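Local coordinates for protein tryptophan synthase alpha-subunit (Pyrococcus furiosus, PDB 1GEQ) that catalyses the aldol cleavage of indoleglycerol phosphate to indole and glyceraldehyde 3-phosphate, the alpha-subunit step at the end of tryptophan biosynthesis, at residues I39-P44 with M86-P91; T144-L149 with L183-R188; R191-V196 with G213-V218. One frame throughout, in Å; residues are numbered along the deposited sequence.

Contact 1: I39-P44 with M86-P91; sequences IPFSDP and MTYYNP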
ATOM      1  N   ILE A  39      -0.981  -0.713  -8.479  1.00 20.40           N
ATOM      2  CA  ILE A  39      -1.273  -0.976  -9.878  1.00 23.28           C
ATOM      3  C   ILE A  39      -1.848   0.306 -10.482  1.00 23.38           C
ATOM      4  O   ILE A  39      -2.895   0.794 -10.039  1.00 19.09           O
ATOM      5  CB  ILE A  39      -2.312  -2.101 -10.026  1.00 24.89           C
ATOM      6  CG1 ILE A  39      -1.711  -3.418  -9.524  1.00 25.43           C
ATOM      7  CG2 ILE A  39      -2.755  -2.223 -11.486  1.00 29.06           C
ATOM      8  CD1 ILE A  39      -2.673  -4.580  -9.592  1.00 28.38           C
ATOM      9  N   PRO A  40      -1.170   0.854 -11.501  1.00 24.93           N
ATOM     10  CA  PRO A  40      -1.565   2.079 -12.208  1.00 26.28           C
ATOM     11  C   PRO A  40      -2.997   2.034 -12.716  1.00 26.42           C
ATOM     12  O   PRO A  40      -3.460   1.010 -13.213  1.00 27.70           O
ATOM     13  CB  PRO A  40      -0.559   2.156 -13.359  1.00 26.67           C
ATOM     14  CG  PRO A  40       0.644   1.462 -12.816  1.00 26.77           C
ATOM     15  CD  PRO A  40       0.060   0.286 -12.082  1.00 23.77           C
ATOM     16  N   PHE A  41      -3.685   3.164 -12.603  1.00 28.86           N
ATOM     17  CA  PHE A  41      -5.058   3.280 -13.067  1.00 30.57           C
ATOM     18  C   PHE A  41      -5.250   4.671 -13.671  1.00 30.82           C
ATOM     19  O   PHE A  41      -4.703   5.647 -13.165  1.00 31.26           O
ATOM     20  CB  PHE A  41      -6.027   3.065 -11.907  1.00 28.41           C
ATOM     21  CG  PHE A  41      -7.466   3.110 -12.313  1.00 31.14           C
ATOM     22  CD1 PHE A  41      -7.928   2.312 -13.359  1.00 32.99           C
ATOM     23  CD2 PHE A  41      -8.356   3.951 -11.664  1.00 32.00           C
ATOM     24  CE1 PHE A  41      -9.262   2.359 -13.763  1.00 32.15           C
ATOM     25  CE2 PHE A  41      -9.700   4.007 -12.055  1.00 33.48           C
ATOM     26  CZ  PHE A  41     -10.149   3.205 -13.109  1.00 31.12           C
ATOM     27  N   SER A  42      -6.021   4.755 -14.752  1.00 34.23           N
ATOM     28  CA  SER A  42      -6.238   6.026 -15.440  1.00 35.47           C
ATOM     29  C   SER A  42      -6.958   7.101 -14.630  1.00 33.93           C
ATOM     30  O   SER A  42      -6.783   8.288 -14.895  1.00 34.70           O
ATOM     31  CB  SER A  42      -6.980   5.788 -16.761  1.00 37.08           C
ATOM     32  OG  SER A  42      -8.208   5.119 -16.540  1.00 39.68           O
ATOM     33  N   ASP A  43      -7.753   6.706 -13.643  1.00 34.02           N
ATOM     34  CA  ASP A  43      -8.463   7.690 -12.825  1.00 34.97           C
ATOM     35  C   ASP A  43      -8.296   7.454 -11.327  1.00 32.58           C
ATOM     36  O   ASP A  43      -9.251   7.089 -10.647  1.00 32.15           O
ATOM     37  CB  ASP A  43      -9.956   7.696 -13.172  1.00 39.80           C
ATOM     38  CG  ASP A  43     -10.240   8.297 -14.538  1.00 44.85           C
ATOM     39  OD1 ASP A  43     -10.238   9.540 -14.658  1.00 48.52           O
ATOM     40  OD2 ASP A  43     -10.456   7.524 -15.492  1.00 45.55           O
ATOM     41  N   PRO A  44      -7.075   7.656 -10.793  1.00 31.13           N
ATOM     42  CA  PRO A  44      -6.828   7.454  -9.359  1.00 29.54           C
ATOM     43  C   PRO A  44      -7.454   8.575  -8.526  1.00 28.84           C
ATOM     44  O   PRO A  44      -6.747   9.327  -7.862  1.00 27.03           O
ATOM     45  CB  PRO A  44      -5.300   7.463  -9.272  1.00 29.04           C
ATOM     46  CG  PRO A  44      -4.920   8.446 -10.351  1.00 30.14           C
ATOM     47  CD  PRO A  44      -5.835   8.042 -11.496  1.00 30.66           C
ATOM     48  N   MET A  86      -1.998  -3.094  -4.256  1.00 23.13           N
ATOM     49  CA  MET A  86      -3.003  -2.042  -4.114  1.00 26.15           C
ATOM     50  C   MET A  86      -3.557  -1.723  -5.504  1.00 26.59           C
ATOM     51  O   MET A  86      -2.798  -1.482  -6.451  1.00 25.39           O
ATOM     52  CB  MET A  86      -2.377  -0.795  -3.484  1.00 29.86           C
ATOM     53  CG  MET A  86      -3.381   0.278  -3.103  1.00 41.25           C
ATOM     54  SD  MET A  86      -2.599   1.686  -2.279  1.00 50.74           S
ATOM     55  CE  MET A  86      -3.856   2.974  -2.484  1.00 50.74           C
ATOM     56  N   THR A  87      -4.876  -1.710  -5.633  1.00 25.16           N
ATOM     57  CA  THR A  87      -5.468  -1.465  -6.940  1.00 25.75           C
ATOM     58  C   THR A  87      -6.871  -0.893  -6.880  1.00 25.52           C
ATOM     59  O   THR A  87      -7.559  -0.999  -5.866  1.00 22.51           O
ATOM     60  CB  THR A  87      -5.551  -2.786  -7.741  1.00 25.85           C
ATOM     61  OG1 THR A  87      -6.033  -2.534  -9.070  1.00 25.52           O
ATOM     62  CG2 THR A  87      -6.506  -3.747  -7.051  1.00 24.24           C
ATOM     63  N   TYR A  88      -7.286  -0.283  -7.984  1.00 25.60           N
ATOM     64  CA  TYR A  88      -8.638   0.231  -8.098  1.00 25.16           C
ATOM     65  C   TYR A  88      -9.438  -0.972  -8.604  1.00 25.88           C
ATOM     66  O   TYR A  88      -8.849  -1.938  -9.096  1.00 24.03           O
ATOM     67  CB  TYR A  88      -8.688   1.406  -9.079  1.00 23.57           C
ATOM     68  CG  TYR A  88      -8.274   2.699  -8.421  1.00 24.77           C
ATOM     69  CD1 TYR A  88      -6.941   2.941  -8.080  1.00 22.59           C
ATOM     70  CD2 TYR A  88      -9.225   3.661  -8.084  1.00 25.41           C
ATOM     71  CE1 TYR A  88      -6.569   4.105  -7.421  1.00 24.94           C
ATOM     72  CE2 TYR A  88      -8.860   4.834  -7.421  1.00 25.27           C
ATOM     73  CZ  TYR A  88      -7.535   5.048  -7.092  1.00 25.23           C
ATOM     74  OH  TYR A  88      -7.181   6.211  -6.446  1.00 25.16           O
ATOM     75  N   TYR A  89     -10.763  -0.922  -8.486  1.00 28.53           N
ATOM     76  CA  TYR A  89     -11.616  -2.048  -8.880  1.00 33.26           C
ATOM     77  C   TYR A  89     -11.737  -2.376 -10.372  1.00 33.84           C
ATOM     78  O   TYR A  89     -11.847  -3.550 -10.735  1.00 34.47           O
ATOM     79  CB  TYR A  89     -13.022  -1.864  -8.293  1.00 36.08           C
ATOM     80  CG  TYR A  89     -13.863  -3.130  -8.286  1.00 38.55           C
ATOM     81  CD1 TYR A  89     -13.378  -4.299  -7.709  1.00 40.10           C
ATOM     82  CD2 TYR A  89     -15.150  -3.146  -8.821  1.00 40.97           C
ATOM     83  CE1 TYR A  89     -14.151  -5.456  -7.652  1.00 42.85           C
ATOM     84  CE2 TYR A  89     -15.938  -4.300  -8.771  1.00 42.78           C
ATOM     85  CZ  TYR A  89     -15.428  -5.450  -8.185  1.00 43.46           C
ATOM     86  OH  TYR A  89     -16.191  -6.594  -8.131  1.00 48.80           O
ATOM     87  N   ASN A  90     -11.729  -1.358 -11.226  1.00 36.00           N
ATOM     88  CA  ASN A  90     -11.860  -1.566 -12.670  1.00 37.68           C
ATOM     89  C   ASN A  90     -11.013  -2.716 -13.221  1.00 37.17           C
ATOM     90  O   ASN A  90     -11.539  -3.641 -13.829  1.00 38.18           O
ATOM     91  CB  ASN A  90     -11.537  -0.266 -13.416  1.00 38.61           C
ATOM     92  CG  ASN A  90     -11.582  -0.427 -14.929  1.00 41.40           C
ATOM     93  OD1 ASN A  90     -12.596  -0.839 -15.494  1.00 42.83           O
ATOM     94  ND2 ASN A  90     -10.478  -0.098 -15.590  1.00 42.02           N
ATOM     95  N   PRO A  91      -9.691  -2.672 -13.013  1.00 37.79           N
ATOM     96  CA  PRO A  91      -8.812  -3.739 -13.512  1.00 39.85           C
ATOM     97  C   PRO A  91      -9.244  -5.144 -13.057  1.00 42.05           C
ATOM     98  O   PRO A  91      -9.498  -6.028 -13.877  1.00 43.66           O
ATOM     99  CB  PRO A  91      -7.452  -3.355 -12.940  1.00 38.73           C
ATOM    100  CG  PRO A  91      -7.535  -1.857 -12.834  1.00 38.90           C
ATOM    101  CD  PRO A  91      -8.914  -1.659 -12.280  1.00 36.92           C
TER
HETATM  102  O   HOH W   1      -5.433  -0.016  -9.972  1.00 27.58           O
HETATM  103  O   HOH W   2      -2.693   1.744  -6.750  1.00 45.69           O
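Phe41 and Tyr88 set their rings nearly parallel, planes 21° apart, but slid so far that they barely overlap, the centroids lying 5.1 Å from each other. Much of the touching is done by the root of the tyrosine: Tyr88 CB sits over one face of the phenylalanine as a CH-pi contact, 4.0 Å from the ring centroid, and Phe41 CD2 rests over the tyrosine face, 3.5 Å from Tyr88 CG. With CG anti to the backbone N (chi1 -178°), the Phe41 ring extends toward the start of helix 89-95. There Asn90 ND2 comes to its edge, 3.3 Å from Phe41 CE1, with the amide plane turned 48° from the ring, and Pro91 CG packs obliquely. The far end of Tyr88 passes Pro44, whose CB is 3.9 Å from Tyr88 CZ. The Tyr88 hydroxyl is held by hydrogen bonds with Asp47, a proton acceptor of the active site, and with the backbone N of Ala46, which places the Tyr88 ring directly behind a catalytic residue and is consistent with a second-shell role in positioning it.

At the strand end the backbones join directly: Ile39 N donates to Met86 O over 2.8 Å, and Ile39 CD1 lies alongside Thr87 CB. Where the chains diverge, a water bridges them, donating to Ile39 O and accepting from Tyr88 N, 2.7 Å from each. Thr87 OG1 donates to the carbonyl O of the next residue, Tyr88, on a lone pair in the carbonyl plane, tying the strand end to the turn.

The contact joins the C-terminal ends of adjacent parallel strands 35-38 and 83-87. Helix 49-60 covers Pro44, helix 97-107 packs on Ile39, and Met86 reaches Tyr10 of strand 6-12.

Contact 2: T144-L149 with L183-R188; sequences TPDERL and LRRAKR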
ATOM      1  N   THR A 144     -14.671   8.158   8.513  1.00 21.77           N
ATOM      2  CA  THR A 144     -15.185   6.822   8.788  1.00 20.12           C
ATOM      3  C   THR A 144     -15.634   6.797  10.255  1.00 21.35           C
ATOM      4  O   THR A 144     -14.842   7.070  11.142  1.00 22.20           O
ATOM      5  CB  THR A 144     -14.089   5.748   8.597  1.00 21.40           C
ATOM      6  OG1 THR A 144     -13.626   5.763   7.238  1.00 21.28           O
ATOM      7  CG2 THR A 144     -14.637   4.364   8.954  1.00 19.14           C
ATOM      8  N   PRO A 145     -16.919   6.493  10.526  1.00 21.79           N
ATOM      9  CA  PRO A 145     -17.416   6.447  11.908  1.00 22.68           C
ATOM     10  C   PRO A 145     -16.966   5.181  12.650  1.00 22.53           C
ATOM     11  O   PRO A 145     -16.619   4.183  12.032  1.00 21.41           O
ATOM     12  CB  PRO A 145     -18.932   6.489  11.728  1.00 24.34           C
ATOM     13  CG  PRO A 145     -19.120   5.724  10.432  1.00 25.08           C
ATOM     14  CD  PRO A 145     -18.015   6.302   9.561  1.00 22.05           C
ATOM     15  N   ASP A 146     -16.994   5.226  13.979  1.00 25.28           N
ATOM     16  CA  ASP A 146     -16.588   4.082  14.793  1.00 26.48           C
ATOM     17  C   ASP A 146     -17.297   2.796  14.390  1.00 27.37           C
ATOM     18  O   ASP A 146     -16.670   1.736  14.283  1.00 25.55           O
ATOM     19  CB  ASP A 146     -16.879   4.342  16.273  1.00 27.02           C
ATOM     20  CG  ASP A 146     -15.948   5.365  16.880  1.00 30.33           C
ATOM     21  OD1 ASP A 146     -14.917   5.684  16.256  1.00 32.25           O
ATOM     22  OD2 ASP A 146     -16.247   5.841  17.991  1.00 34.41           O
ATOM     23  N   GLU A 147     -18.606   2.881  14.180  1.00 26.20           N
ATOM     24  CA  GLU A 147     -19.380   1.707  13.813  1.00 27.51           C
ATOM     25  C   GLU A 147     -18.861   1.059  12.541  1.00 26.04           C
ATOM     26  O   GLU A 147     -18.800  -0.167  12.452  1.00 27.18           O
ATOM     27  CB  GLU A 147     -20.857   2.063  13.642  1.00 33.52           C
ATOM     28  CG  GLU A 147     -21.403   2.967  14.739  1.00 41.34           C
ATOM     29  CD  GLU A 147     -20.974   4.407  14.546  1.00 45.29           C
ATOM     30  OE1 GLU A 147     -21.390   5.009  13.536  1.00 51.30           O
ATOM     31  OE2 GLU A 147     -20.215   4.932  15.388  1.00 47.53           O
ATOM     32  N   ARG A 148     -18.494   1.872  11.554  1.00 23.35           N
ATOM     33  CA  ARG A 148     -17.981   1.325  10.306  1.00 24.59           C
ATOM     34  C   ARG A 148     -16.564   0.765  10.484  1.00 21.14           C
ATOM     35  O   ARG A 148     -16.193  -0.196   9.827  1.00 22.57           O
ATOM     36  CB  ARG A 148     -17.984   2.386   9.203  1.00 28.75           C
ATOM     37  CG  ARG A 148     -18.050   1.791   7.798  1.00 35.80           C
ATOM     38  CD  ARG A 148     -17.785   2.826   6.701  1.00 41.38           C
ATOM     39  NE  ARG A 148     -18.595   4.038   6.819  1.00 46.39           N
ATOM     40  CZ  ARG A 148     -19.917   4.093   6.682  1.00 49.40           C
ATOM     41  NH1 ARG A 148     -20.616   2.994   6.426  1.00 51.86           N
ATOM     42  NH2 ARG A 148     -20.544   5.259   6.794  1.00 50.20           N
ATOM     43  N   LEU A 149     -15.768   1.383  11.353  1.00 21.61           N
ATOM     44  CA  LEU A 149     -14.418   0.884  11.610  1.00 22.92           C
ATOM     45  C   LEU A 149     -14.500  -0.548  12.148  1.00 21.65           C
ATOM     46  O   LEU A 149     -13.670  -1.395  11.819  1.00 19.31           O
ATOM     47  CB  LEU A 149     -13.693   1.771  12.632  1.00 20.44           C
ATOM     48  CG  LEU A 149     -12.808   2.889  12.065  1.00 26.17           C
ATOM     49  CD1 LEU A 149     -12.309   3.772  13.200  1.00 28.65           C
ATOM     50  CD2 LEU A 149     -11.635   2.286  11.301  1.00 24.62           C
ATOM     51  N   LEU A 183      -6.507   7.634  14.059  1.00 18.11           N
ATOM     52  CA  LEU A 183      -5.619   6.612  14.618  1.00 18.55           C
ATOM     53  C   LEU A 183      -6.028   6.253  16.051  1.00 19.10           C
ATOM     54  O   LEU A 183      -6.117   5.081  16.404  1.00 19.80           O
ATOM     55  CB  LEU A 183      -4.169   7.114  14.601  1.00 15.97           C
ATOM     56  CG  LEU A 183      -3.112   6.233  15.294  1.00 15.53           C
ATOM     57  CD1 LEU A 183      -3.123   4.818  14.709  1.00 17.35           C
ATOM     58  CD2 LEU A 183      -1.762   6.892  15.116  1.00 16.50           C
ATOM     59  N   ARG A 184      -6.285   7.272  16.870  1.00 20.33           N
ATOM     60  CA  ARG A 184      -6.695   7.059  18.255  1.00 23.23           C
ATOM     61  C   ARG A 184      -7.941   6.179  18.307  1.00 22.47           C
ATOM     62  O   ARG A 184      -7.990   5.193  19.043  1.00 21.82           O
ATOM     63  CB  ARG A 184      -6.998   8.395  18.940  1.00 28.62           C
ATOM     64  CG  ARG A 184      -7.182   8.272  20.448  1.00 39.93           C
ATOM     65  CD  ARG A 184      -7.936   9.456  21.043  1.00 47.70           C
ATOM     66  NE  ARG A 184      -9.362   9.400  20.726  1.00 55.92           N
ATOM     67  CZ  ARG A 184      -9.989  10.241  19.908  1.00 58.81           C
ATOM     68  NH1 ARG A 184      -9.318  11.216  19.309  1.00 60.37           N
ATOM     69  NH2 ARG A 184     -11.288  10.100  19.685  1.00 60.85           N
ATOM     70  N   ARG A 185      -8.948   6.555  17.525  1.00 19.17           N
ATOM     71  CA  ARG A 185     -10.204   5.821  17.446  1.00 20.07           C
ATOM     72  C   ARG A 185      -9.972   4.391  16.971  1.00 19.48           C
ATOM     73  O   ARG A 185     -10.526   3.440  17.527  1.00 18.05           O
ATOM     74  CB  ARG A 185     -11.179   6.545  16.491  1.00 22.35           C
ATOM     75  CG  ARG A 185     -11.935   7.700  17.141  1.00 28.66           C
ATOM     76  CD  ARG A 185     -12.415   8.723  16.123  1.00 29.30           C
ATOM     77  NE  ARG A 185     -12.996   8.108  14.938  1.00 35.10           N
ATOM     78  CZ  ARG A 185     -12.852   8.584  13.708  1.00 34.62           C
ATOM     79  NH1 ARG A 185     -12.143   9.679  13.494  1.00 42.34           N
ATOM     80  NH2 ARG A 185     -13.416   7.970  12.690  1.00 37.90           N
ATOM     81  N   ALA A 186      -9.148   4.236  15.940  1.00 18.13           N
ATOM     82  CA  ALA A 186      -8.876   2.911  15.401  1.00 18.92           C
ATOM     83  C   ALA A 186      -8.238   1.958  16.424  1.00 16.60           C
ATOM     84  O   ALA A 186      -8.641   0.807  16.526  1.00 19.98           O
ATOM     85  CB  ALA A 186      -7.990   3.025  14.168  1.00 17.54           C
ATOM     86  N   LYS A 187      -7.255   2.444  17.174  1.00 19.22           N
ATOM     87  CA  LYS A 187      -6.571   1.612  18.165  1.00 21.02           C
ATOM     88  C   LYS A 187      -7.526   1.186  19.278  1.00 22.56           C
ATOM     89  O   LYS A 187      -7.290   0.192  19.956  1.00 24.45           O
ATOM     90  CB  LYS A 187      -5.367   2.352  18.767  1.00 21.29           C
ATOM     91  CG  LYS A 187      -4.254   2.693  17.766  1.00 21.06           C
ATOM     92  CD  LYS A 187      -3.919   1.509  16.842  1.00 22.29           C
ATOM     93  CE  LYS A 187      -3.683   0.216  17.619  1.00 24.29           C
ATOM     94  NZ  LYS A 187      -2.329   0.073  18.200  1.00 23.17           N
ATOM     95  N   ARG A 188      -8.616   1.923  19.436  1.00 23.27           N
ATOM     96  CA  ARG A 188      -9.606   1.623  20.460  1.00 26.42           C
ATOM     97  C   ARG A 188     -10.594   0.561  19.992  1.00 24.80           C
ATOM     98  O   ARG A 188     -11.239  -0.109  20.794  1.00 25.27           O
ATOM     99  CB  ARG A 188     -10.381   2.895  20.805  1.00 32.29           C
ATOM    100  CG  ARG A 188     -11.240   2.787  22.041  1.00 40.79           C
ATOM    101  CD  ARG A 188     -12.152   3.997  22.167  1.00 45.37           C
ATOM    102  NE  ARG A 188     -13.391   3.816  21.421  1.00 49.56           N
ATOM    103  CZ  ARG A 188     -13.814   4.616  20.448  1.00 50.21           C
ATOM    104  NH1 ARG A 188     -13.094   5.668  20.087  1.00 51.17           N
ATOM    105  NH2 ARG A 188     -14.968   4.367  19.843  1.00 51.78           N
TER
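Asp146 lies across both Arg185 and Arg188, crossing each side chain at about a right angle and giving one carboxylate oxygen to each. Arg188 makes the shorter bridge: its NH2 donates to Asp146 OD2 over 2.7 Å. The oxygen lies in the guanidinium plane, but the nitrogen approaches from well above the carboxylate plane, the two planes standing 70° apart. Arg185 meets the acid at its guanidinium edge through NE, a weak bond of 3.4 Å to Asp146 OD1, with the planes 40° apart. A bend at chi3 (44°) turns this guanidinium off the line of its aliphatic chain, whose CG also passes 3.7 Å from Asp146 OD1. Its NH1 forms a salt bridge with Asp181, one turn earlier on its helix, so two acids share this arginine.

Beneath the charges Leu149 points toward the other helix, and its CD1 packs 4.2 Å from Ala186 CA. Ala186 also touches Leu162 of strand 159-163, linking this apolar layer to the barrel wall.

The arrangement is a surface salt-bridge network over a small apolar contact. It joins the N-terminal turn of helix 146-155 to helix 177-189, neighbours in the outer helical layer of a TIM barrel.

Contact 3: R191-V196 with G213-V218; sequences RNKVAV and GANGVV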
ATOM      1  N   ARG A 191      -8.925  -5.010  16.239  1.00 16.14           N
ATOM      2  CA  ARG A 191      -8.183  -6.134  16.789  1.00 20.64           C
ATOM      3  C   ARG A 191      -7.018  -6.357  15.813  1.00 19.93           C
ATOM      4  O   ARG A 191      -5.943  -6.810  16.205  1.00 19.37           O
ATOM      5  CB  ARG A 191      -9.091  -7.372  16.885  1.00 22.41           C
ATOM      6  CG  ARG A 191     -10.200  -7.208  17.935  1.00 27.41           C
ATOM      7  CD  ARG A 191     -11.093  -8.433  18.070  1.00 34.08           C
ATOM      8  NE  ARG A 191     -11.818  -8.421  19.345  1.00 44.31           N
ATOM      9  CZ  ARG A 191     -12.991  -7.826  19.556  1.00 49.98           C
ATOM     10  NH1 ARG A 191     -13.602  -7.180  18.570  1.00 54.73           N
ATOM     11  NH2 ARG A 191     -13.544  -7.862  20.762  1.00 51.18           N
ATOM     12  N   ASN A 192      -7.236  -6.019  14.541  1.00 19.14           N
ATOM     13  CA  ASN A 192      -6.195  -6.145  13.516  1.00 18.54           C
ATOM     14  C   ASN A 192      -5.140  -5.065  13.710  1.00 18.54           C
ATOM     15  O   ASN A 192      -5.400  -4.041  14.337  1.00 19.04           O
ATOM     16  CB  ASN A 192      -6.777  -5.972  12.111  1.00 22.45           C
ATOM     17  CG  ASN A 192      -7.394  -7.235  11.573  1.00 20.08           C
ATOM     18  OD1 ASN A 192      -8.618  -7.378  11.536  1.00 25.37           O
ATOM     19  ND2 ASN A 192      -6.552  -8.164  11.153  1.00 21.31           N
ATOM     20  N   LYS A 193      -3.940  -5.302  13.188  1.00 17.29           N
ATOM     21  CA  LYS A 193      -2.892  -4.297  13.283  1.00 16.00           C
ATOM     22  C   LYS A 193      -3.327  -3.163  12.361  1.00 14.76           C
ATOM     23  O   LYS A 193      -4.128  -3.376  11.447  1.00 13.68           O
ATOM     24  CB  LYS A 193      -1.545  -4.852  12.819  1.00 16.12           C
ATOM     25  CG  LYS A 193      -0.972  -5.919  13.753  1.00 21.98           C
ATOM     26  CD  LYS A 193       0.493  -6.183  13.432  1.00 20.90           C
ATOM     27  CE  LYS A 193       1.130  -7.110  14.476  1.00 21.58           C
ATOM     28  NZ  LYS A 193       2.622  -7.010  14.453  1.00 18.10           N
ATOM     29  N   VAL A 194      -2.806  -1.972  12.605  1.00 15.77           N
ATOM     30  CA  VAL A 194      -3.157  -0.808  11.802  1.00 18.92           C
ATOM     31  C   VAL A 194      -1.902  -0.172  11.224  1.00 18.91           C
ATOM     32  O   VAL A 194      -0.889  -0.052  11.912  1.00 19.61           O
ATOM     33  CB  VAL A 194      -3.894   0.267  12.664  1.00 19.16           C
ATOM     34  CG1 VAL A 194      -4.095   1.536  11.863  1.00 23.28           C
ATOM     35  CG2 VAL A 194      -5.232  -0.275  13.141  1.00 19.83           C
ATOM     36  N   ALA A 195      -1.975   0.224   9.957  1.00 16.28           N
ATOM     37  CA  ALA A 195      -0.864   0.899   9.302  1.00 18.39           C
ATOM     38  C   ALA A 195      -1.457   2.241   8.875  1.00 17.15           C
ATOM     39  O   ALA A 195      -2.654   2.318   8.551  1.00 19.46           O
ATOM     40  CB  ALA A 195      -0.396   0.101   8.075  1.00 18.73           C
ATOM     41  N   VAL A 196      -0.652   3.293   8.901  1.00 15.83           N
ATOM     42  CA  VAL A 196      -1.143   4.616   8.521  1.00 15.43           C
ATOM     43  C   VAL A 196      -0.382   5.199   7.330  1.00 15.73           C
ATOM     44  O   VAL A 196       0.833   5.034   7.210  1.00 15.14           O
ATOM     45  CB  VAL A 196      -1.020   5.621   9.692  1.00 15.08           C
ATOM     46  CG1 VAL A 196      -1.853   5.147  10.885  1.00 14.65           C
ATOM     47  CG2 VAL A 196       0.459   5.771  10.095  1.00 14.11           C
ATOM     48  N   GLY A 213       0.589   4.683  18.687  1.00 27.06           N
ATOM     49  CA  GLY A 213      -0.024   3.384  18.472  1.00 24.48           C
ATOM     50  C   GLY A 213      -0.060   2.747  17.096  1.00 23.42           C
ATOM     51  O   GLY A 213      -0.569   1.638  16.962  1.00 23.90           O
ATOM     52  N   ALA A 214       0.456   3.412  16.069  1.00 19.33           N
ATOM     53  CA  ALA A 214       0.439   2.808  14.737  1.00 19.14           C
ATOM     54  C   ALA A 214       1.370   1.588  14.720  1.00 16.71           C
ATOM     55  O   ALA A 214       2.525   1.693  15.100  1.00 18.94           O
ATOM     56  CB  ALA A 214       0.904   3.831  13.682  1.00 17.27           C
ATOM     57  N   ASN A 215       0.867   0.442  14.275  1.00 14.93           N
ATOM     58  CA  ASN A 215       1.693  -0.759  14.216  1.00 16.11           C
ATOM     59  C   ASN A 215       2.675  -0.628  13.061  1.00 17.31           C
ATOM     60  O   ASN A 215       3.794  -1.149  13.117  1.00 16.46           O
ATOM     61  CB  ASN A 215       0.826  -2.000  14.013  1.00 14.57           C
ATOM     62  CG  ASN A 215      -0.222  -2.166  15.108  1.00 16.70           C
ATOM     63  OD1 ASN A 215      -1.345  -1.683  14.985  1.00 15.27           O
ATOM     64  ND2 ASN A 215       0.152  -2.844  16.185  1.00 17.29           N
ATOM     65  N   GLY A 216       2.261   0.096  12.023  1.00 15.60           N
ATOM     66  CA  GLY A 216       3.121   0.283  10.865  1.00 16.15           C
ATOM     67  C   GLY A 216       2.877   1.640  10.220  1.00 16.23           C
ATOM     68  O   GLY A 216       1.776   2.177  10.295  1.00 14.59           O
ATOM     69  N   VAL A 217       3.919   2.185   9.601  1.00 17.74           N
ATOM     70  CA  VAL A 217       3.827   3.481   8.942  1.00 16.72           C
ATOM     71  C   VAL A 217       4.175   3.320   7.462  1.00 16.99           C
ATOM     72  O   VAL A 217       5.273   2.875   7.109  1.00 18.87           O
ATOM     73  CB  VAL A 217       4.789   4.512   9.596  1.00 21.11           C
ATOM     74  CG1 VAL A 217       4.639   5.888   8.919  1.00 21.08           C
ATOM     75  CG2 VAL A 217       4.482   4.633  11.094  1.00 19.83           C
ATOM     76  N   VAL A 218       3.223   3.648   6.594  1.00 17.88           N
ATOM     77  CA  VAL A 218       3.445   3.548   5.156  1.00 16.81           C
ATOM     78  C   VAL A 218       4.162   4.818   4.691  1.00 19.26           C
ATOM     79  O   VAL A 218       3.898   5.909   5.194  1.00 18.42           O
ATOM     80  CB  VAL A 218       2.101   3.389   4.394  1.00 18.07           C
ATOM     81  CG1 VAL A 218       2.326   3.478   2.882  1.00 18.99           C
ATOM     82  CG2 VAL A 218       1.474   2.044   4.737  1.00 17.75           C
TER
HETATM   83  O   HOH W   3      -4.105  -3.306  16.399  1.00 23.48           O
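The Asn215 amide meets Lys193 and Val194 just before two neighbouring parallel strands of the TIM barrel pair. Val194 N donates to Asn215 OD1 over 2.8 Å, from 38° above the carbonyl plane and so not on a lone pair. The side chain of Lys193 crosses the asparagine at about a right angle, its CB 3.8 Å from Asn215 CG. Asn215 chi1 (-58°) sets CG beside its backbone N, so the amide turns back over residues 193 and 194, where it appears to stand in for a backbone acceptor. Asp4 receives Asn215 ND2; Lys193 NZ forms a salt bridge with Asp4 and a hydrogen bond with Phe2 O.

Strands 194-197 and 216-219 belong to one beta-alpha-beta unit, with helix 203-211 as the crossover. Segments 194-196 and 216-218 run in the same sense at 32°. Gly216 N donates to Val194 O, Gly216 O accepts from Val196 N, and Val218 N donates to Val196 O. Ala195 pairs with Gly216, where the chains come within 4.3 Å between CA atoms.

Ala195 CB and Val218 CG2 meet on one face, where Val218 also touches Ile8 and Tyr10 of strand 6-12. Val196 and Val217 point to the other, toward the helices, and there Val196 CG2 packs 4.1 Å from Ala214 CB. Gly216 O also takes a CA-H...O contact from Ala195 CA at 3.1 Å.

Contacts 1 and 3 both involve the eight-stranded parallel barrel, on opposite sides of the chain's centre; their centres are about 23 Å apart and their nearest atoms about 7 Å. Both approach Glu36, whose side chain lies about 4 Å from those of Met86 in contact 1 and Val218 in contact 3. The side chain of Asp47 is about 3 Å from that of Tyr88 but about 9 Å from that of Val218. Contact 2 is on the outer helical layer, away from these acids, its centre about 26 Å from that of contact 1 and about 12 Å from that of contact 3. Contacts 2 and 3 touch: Lys187 NZ is 2.7 Å from Gly213 O, a probable hydrogen bond, and Leu183 CD1 packs 4.0 Å from Val196 CG1.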